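Local coordinates for ribulose bisphosphate carboxylase (Hyperthermus butylicus DSM 5456, PDB 6HUN), which probably catalyses the carboxylation of ribulose 1,5-bisphosphate to two molecules of 3-phosphoglycerate, as part of an archaeal AMP degradation pathway, at residues K177-G181 with D205-Q211; G239-T245 with N263-D269. One frame throughout, in Å; residues are numbered along the deposited sequence. Where two conformers were deposited one is given.

Contact 1: residues K177-G181 with D205-Q211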
loop_
_atom_site.group_PDB
_atom_site.type_symbol
_atom_site.label_atom_id
_atom_site.label_comp_id
_atom_site.label_asym_id
_atom_site.label_seq_id
_atom_site.Cartn_x
_atom_site.Cartn_y
_atom_site.Cartn_z
ATOM N N LYS A 177 -20.713 17.293 5.517
ATOM C CA LYS A 177 -21.510 16.614 4.534
ATOM C C LYS A 177 -22.060 17.667 3.585
ATOM O O LYS A 177 -22.567 18.699 4.047
ATOM C CB LYS A 177 -22.656 15.819 5.171
ATOM C CG LYS A 177 -22.206 14.628 6.003
ATOM C CD LYS A 177 -23.406 13.948 6.702
ATOM C CE LYS A 177 -24.286 13.114 5.734
ATOM N NZ LYS A 177 -23.710 11.761 5.461
ATOM N N PRO A 178 -21.951 17.471 2.258
ATOM C CA PRO A 178 -21.279 16.321 1.628
ATOM C C PRO A 178 -19.772 16.421 1.771
ATOM O O PRO A 178 -19.281 17.518 2.070
ATOM C CB PRO A 178 -21.698 16.439 0.167
ATOM C CG PRO A 178 -21.924 17.944 -0.014
ATOM C CD PRO A 178 -22.517 18.407 1.265
ATOM N N LYS A 179 -19.043 15.322 1.550
ATOM C CA LYS A 179 -17.606 15.351 1.792
ATOM C C LYS A 179 -16.871 16.168 0.739
ATOM O O LYS A 179 -15.772 16.659 1.016
ATOM C CB LYS A 179 -17.033 13.926 1.871
ATOM C CG LYS A 179 -17.665 12.935 0.884
ATOM C CD LYS A 179 -17.383 11.472 1.198
ATOM C CE LYS A 179 -16.430 10.841 0.173
ATOM N NZ LYS A 179 -15.851 9.571 0.724
ATOM N N LEU A 180 -17.457 16.354 -0.448
ATOM C CA LEU A 180 -16.865 17.230 -1.455
ATOM C C LEU A 180 -17.953 18.078 -2.088
ATOM O O LEU A 180 -19.133 17.721 -2.075
ATOM C CB LEU A 180 -16.111 16.454 -2.553
ATOM C CG LEU A 180 -14.765 15.787 -2.239
ATOM C CD1 LEU A 180 -14.174 15.192 -3.518
ATOM C CD2 LEU A 180 -13.755 16.707 -1.585
ATOM N N GLY A 181 -17.540 19.232 -2.617
ATOM C CA GLY A 181 -18.462 20.103 -3.341
ATOM C C GLY A 181 -18.479 21.563 -2.901
ATOM O O GLY A 181 -19.141 22.394 -3.527
ATOM N N ASP A 205 -12.398 14.965 4.590
ATOM C CA ASP A 205 -12.566 13.553 4.276
ATOM C C ASP A 205 -11.321 13.025 3.557
ATOM O O ASP A 205 -10.443 13.786 3.140
ATOM C CB ASP A 205 -13.833 13.329 3.461
ATOM C CG ASP A 205 -14.512 11.995 3.795
ATOM O OD1 ASP A 205 -14.650 11.647 4.990
ATOM O OD2 ASP A 205 -14.898 11.278 2.859
ATOM N N GLU A 206 -11.231 11.678 3.444
ATOM C CA GLU A 206 -10.013 11.024 2.961
ATOM C C GLU A 206 -9.656 11.397 1.531
ATOM O O GLU A 206 -8.475 11.308 1.152
ATOM C CB GLU A 206 -10.156 9.496 3.092
ATOM C CG GLU A 206 -11.074 8.860 2.067
ATOM C CD GLU A 206 -12.542 9.102 2.333
ATOM O OE1 GLU A 206 -13.339 8.931 1.375
ATOM O OE2 GLU A 206 -12.900 9.469 3.488
ATOM N N ASN A 207 -10.600 11.820 0.726
ATOM C CA ASN A 207 -10.256 12.089 -0.665
ATOM C C ASN A 207 -10.173 13.575 -0.929
ATOM O O ASN A 207 -10.070 14.004 -2.076
ATOM C CB ASN A 207 -11.212 11.358 -1.641
ATOM C CG ASN A 207 -12.623 11.851 -1.582
ATOM O OD1 ASN A 207 -12.978 12.591 -0.686
ATOM N ND2 ASN A 207 -13.439 11.476 -2.568
ATOM N N PHE A 208 -10.187 14.383 0.129
ATOM C CA PHE A 208 -9.936 15.812 -0.029
ATOM C C PHE A 208 -8.430 15.985 -0.087
ATOM O O PHE A 208 -7.707 15.361 0.698
ATOM C CB PHE A 208 -10.520 16.582 1.134
ATOM C CG PHE A 208 -11.065 17.917 0.758
ATOM C CD1 PHE A 208 -10.822 18.459 -0.506
ATOM C CD2 PHE A 208 -11.789 18.660 1.675
ATOM C CE1 PHE A 208 -11.295 19.707 -0.874
ATOM C CE2 PHE A 208 -12.267 19.911 1.321
ATOM C CZ PHE A 208 -12.012 20.440 0.031
ATOM N N ALA A 209 -7.945 16.732 -1.082
ATOM C CA ALA A 209 -6.510 16.962 -1.204
ATOM C C ALA A 209 -6.330 18.411 -1.639
ATOM O O ALA A 209 -6.592 19.331 -0.850
ATOM C CB ALA A 209 -5.857 15.987 -2.204
ATOM N N SER A 210 -5.951 18.647 -2.894
ATOM C CA SER A 210 -5.946 19.997 -3.402
ATOM C C SER A 210 -6.508 20.057 -4.813
ATOM O O SER A 210 -5.880 20.582 -5.729
ATOM C CB SER A 210 -4.553 20.629 -3.366
ATOM O OG SER A 210 -4.643 22.049 -3.570
ATOM N N GLN A 211 -7.730 19.568 -4.987
ATOM C CA GLN A 211 -8.418 19.693 -6.266
ATOM C C GLN A 211 -8.658 21.156 -6.636
ATOM O O GLN A 211 -8.717 22.026 -5.763
ATOM C CB GLN A 211 -9.749 18.955 -6.208
ATOM C CG GLN A 211 -9.596 17.429 -6.074
ATOM C CD GLN A 211 -9.636 16.926 -4.629
ATOM O OE1 GLN A 211 -9.186 17.594 -3.706
ATOM N NE2 GLN A 211 -10.190 15.738 -4.440
HETATM O O HOH W 1 -14.474 16.893 3.648
#
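Lys179 reaches across to Asp205 and Glu206 in a salt-bridge network between the loops that follow neighbouring strands 171-174 and 201-203 of the catalytic TIM barrel. Its NZ donates to Glu206 OE1 at 2.7 Å, and that oxygen receives it on its syn lone pair. The same NZ is 2.9 Å from Asp205 OD2, met nearly head-on down the C-O bond, a geometry that holds for one of the two conformers modelled for Asp205 and is doubtful for the other. A bend at chi3 (-110°) turns the amine onto both carboxylates, and Glu65 of the second subunit gives it a third acidic partner. The network thus ties a predicted substrate-binding lysine to two predicted magnesium ligands. Between the backbones, a water donates to Lys179 O and accepts from Asp205 N, 3.0 Å from that nitrogen. Gln211 holds its own loop closed: NE2 donates to Asn207 O at 2.9 Å and OE1 accepts from Ala209 N. Asn207 ND2 donates to Ser67 O and Ser121 OG of the second subunit, whereas its buried OD1 has no partner in the model. Leu180 CD2 sits over one face of the Phe208 ring in a CH-pi contact, 3.6 Å from Phe208 CD1.

Contact 2: residues G239-T245 with N263-D269; sequences GYLANVT and NKFIMID
Asn243 and Met267, a parallel bridge pair, both carry CG trans to the main-chain nitrogen (chi1 -162° and 172°), and this brings Met267 CE to 3.4 Å from Asn243 ND2. The same torsion in Asn243 folds OD1 back over its own chain, where it accepts from Thr245 N, closing an Asx turn, and from Thr245 OG1 at 2.7 Å. Thr245 OG1 in turn accepts from Asp269 N at 2.8 Å, so one hydroxyl links the asparagine to the end of the next strand. Asn243 ND2 donates to Asp205 O and, weakly, to Asp269 OD1, the amide and carboxylate planes standing 66° apart. A leucine in place of Asn243 would probably leave Thr245 N, the Thr245 hydroxyl hydrogen and Asp205 O without their side-chain partner. The backbones are joined where Met267 N donates to Ala242 O (2.8 Å) and Met267 O accepts from Val244 N (2.9 Å). At the other end the Asn263 amide grips one residue twice: OD1 accepts from Tyr240 N at 3.0 Å and ND2 donates to Tyr240 O at 2.7 Å, both bonds in the carbonyl plane of the acceptor. Apolar contacts fill in between, with Leu241 CD2 3.6 Å from Phe265 CD1 and Val244 CG1 against Ile266 CG2. These strands and helix 248-260 form a beta-alpha-beta unit of the TIM barrel. Leu241 and Met267 lie beside Lys203 of strand 201-203 and, respectively, His293 and His295 of strand 291-295, while Tyr240 packs on helix 216-234 and Ile266 and Ile268 on helix 248-260.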
loop_
_atom_site.group_PDB
_atom_site.type_symbol
_atom_site.label_atom_id
_atom_site.label_comp_id
_atom_site.label_asym_id
_atom_site.label_seq_id
_atom_site.Cartn_x
_atom_site.Cartn_y
_atom_site.Cartn_z
ATOM N N GLY A 239 -9.231 22.442 16.541
ATOM C CA GLY A 239 -8.185 22.077 15.596
ATOM C C GLY A 239 -8.784 21.591 14.297
ATOM O O GLY A 239 -9.962 21.289 14.226
ATOM N N TYR A 240 -7.931 21.482 13.252
ATOM C CA TYR A 240 -8.387 21.080 11.923
ATOM C C TYR A 240 -7.547 19.883 11.470
ATOM O O TYR A 240 -6.313 19.960 11.514
ATOM C CB TYR A 240 -8.212 22.256 10.955
ATOM C CG TYR A 240 -8.557 22.036 9.509
ATOM C CD1 TYR A 240 -9.434 21.034 9.106
ATOM C CD2 TYR A 240 -7.959 22.815 8.518
ATOM C CE1 TYR A 240 -9.731 20.847 7.754
ATOM C CE2 TYR A 240 -8.250 22.641 7.182
ATOM C CZ TYR A 240 -9.122 21.666 6.802
ATOM O OH TYR A 240 -9.404 21.511 5.473
ATOM N N LEU A 241 -8.197 18.775 11.099
ATOM C CA LEU A 241 -7.435 17.607 10.611
ATOM C C LEU A 241 -7.371 17.813 9.101
ATOM O O LEU A 241 -8.219 17.338 8.349
ATOM C CB LEU A 241 -8.075 16.268 11.026
ATOM C CG LEU A 241 -8.410 16.066 12.521
ATOM C CD1 LEU A 241 -9.217 14.757 12.808
ATOM C CD2 LEU A 241 -7.143 16.146 13.399
ATOM N N ALA A 242 -6.350 18.550 8.663
ATOM C CA ALA A 242 -6.192 18.949 7.272
ATOM C C ALA A 242 -5.519 17.837 6.506
ATOM O O ALA A 242 -4.442 17.371 6.894
ATOM C CB ALA A 242 -5.337 20.216 7.151
ATOM N N ASN A 243 -6.121 17.444 5.395
ATOM C CA ASN A 243 -5.606 16.302 4.634
ATOM C C ASN A 243 -4.432 16.758 3.746
ATOM O O ASN A 243 -4.627 17.488 2.771
ATOM C CB ASN A 243 -6.730 15.678 3.822
ATOM C CG ASN A 243 -6.386 14.258 3.375
ATOM O OD1 ASN A 243 -5.235 13.925 3.273
ATOM N ND2 ASN A 243 -7.387 13.397 3.212
ATOM N N VAL A 244 -3.225 16.316 4.087
ATOM C CA VAL A 244 -2.005 16.677 3.348
ATOM C C VAL A 244 -1.573 15.561 2.414
ATOM O O VAL A 244 -0.445 15.595 1.880
ATOM C CB VAL A 244 -0.856 17.071 4.301
ATOM C CG1 VAL A 244 -1.224 18.307 5.144
ATOM C CG2 VAL A 244 -0.498 15.874 5.221
ATOM N N THR A 245 -2.432 14.557 2.218
ATOM C CA THR A 245 -2.146 13.460 1.289
ATOM C C THR A 245 -1.824 14.027 -0.096
ATOM O O THR A 245 -2.642 14.717 -0.714
ATOM C CB THR A 245 -3.340 12.500 1.264
ATOM O OG1 THR A 245 -3.584 11.951 2.606
ATOM C CG2 THR A 245 -3.087 11.295 0.274
ATOM N N ASN A 263 -2.081 25.854 13.044
ATOM C CA ASN A 263 -2.844 24.626 13.278
ATOM C C ASN A 263 -1.888 23.530 13.742
ATOM O O ASN A 263 -0.704 23.526 13.377
ATOM C CB ASN A 263 -3.583 24.186 12.004
ATOM C CG ASN A 263 -4.572 23.044 12.252
ATOM O OD1 ASN A 263 -5.526 23.213 13.002
ATOM N ND2 ASN A 263 -4.355 21.878 11.596
ATOM N N LYS A 264 -2.402 22.594 14.553
ATOM C CA LYS A 264 -1.555 21.644 15.253
ATOM C C LYS A 264 -1.708 20.221 14.722
ATOM O O LYS A 264 -1.062 19.308 15.255
ATOM C CB LYS A 264 -1.838 21.646 16.735
ATOM C CG LYS A 264 -1.505 23.037 17.389
ATOM C CD LYS A 264 -0.002 23.255 17.271
ATOM C CE LYS A 264 0.726 22.665 18.494
ATOM N NZ LYS A 264 2.216 22.831 18.429
ATOM N N PHE A 265 -2.489 20.039 13.675
ATOM C CA PHE A 265 -2.807 18.695 13.189
ATOM C C PHE A 265 -2.641 18.620 11.670
ATOM O O PHE A 265 -2.989 19.568 10.941
ATOM C CB PHE A 265 -4.238 18.303 13.510
ATOM C CG PHE A 265 -4.556 18.290 14.968
ATOM C CD1 PHE A 265 -4.517 17.074 15.667
ATOM C CD2 PHE A 265 -4.921 19.467 15.632
ATOM C CE1 PHE A 265 -4.802 17.008 16.994
ATOM C CE2 PHE A 265 -5.258 19.408 17.011
ATOM C CZ PHE A 265 -5.179 18.149 17.670
ATOM N N ILE A 266 -2.192 17.438 11.187
ATOM C CA ILE A 266 -2.274 17.073 9.775
ATOM C C ILE A 266 -2.896 15.691 9.715
ATOM O O ILE A 266 -2.776 14.909 10.665
ATOM C CB ILE A 266 -0.884 17.104 9.052
ATOM C CG1 ILE A 266 0.106 16.210 9.817
ATOM C CG2 ILE A 266 -0.426 18.590 8.994
ATOM C CD1 ILE A 266 1.543 15.962 9.125
ATOM N N MET A 267 -3.581 15.396 8.613
ATOM C CA MET A 267 -4.074 14.065 8.324
ATOM C C MET A 267 -3.379 13.531 7.088
ATOM O O MET A 267 -3.183 14.274 6.119
ATOM C CB MET A 267 -5.602 14.101 8.102
ATOM C CG MET A 267 -6.199 12.799 7.609
ATOM S SD MET A 267 -7.989 13.223 7.595
ATOM C CE MET A 267 -8.571 12.323 6.185
ATOM N N ILE A 268 -3.084 12.227 7.104
ATOM C CA ILE A 268 -2.457 11.563 5.955
ATOM C C ILE A 268 -3.096 10.191 5.754
ATOM O O ILE A 268 -3.406 9.471 6.722
ATOM C CB ILE A 268 -0.947 11.452 6.101
ATOM C CG1 ILE A 268 -0.376 10.827 4.806
ATOM C CG2 ILE A 268 -0.549 10.557 7.294
ATOM C CD1 ILE A 268 1.075 11.072 4.690
ATOM N N ASP A 269 -3.412 9.905 4.500
ATOM C CA ASP A 269 -3.941 8.581 4.124
ATOM C C ASP A 269 -2.716 7.710 4.014
ATOM O O ASP A 269 -2.055 7.672 2.989
ATOM C CB ASP A 269 -4.701 8.662 2.817
ATOM C CG ASP A 269 -5.877 9.636 2.826
ATOM O OD1 ASP A 269 -6.272 10.257 3.847
ATOM O OD2 ASP A 269 -6.478 9.770 1.745
#

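Contacts 1 and 2 follow one another along the chain and have centres about 13 Å apart in the same eight-stranded parallel barrel. Contact 1 joins the loops after the first and second strands, 171-174 and 201-203; contact 2 joins the third and fourth, 239-243 and 265-269, so together they cover four consecutive barrel positions. They meet where the turn Asp205-Phe208 packs against Asn243, with Phe208 O 3.2 Å from Asn243 CG. The side chain of His295, a predicted proton acceptor, comes within about 3 Å (nearest atoms) of those of Glu206 and Asp269. Both contacts also touch the second subunit, placing this predicted active-site region beside the dimer interface.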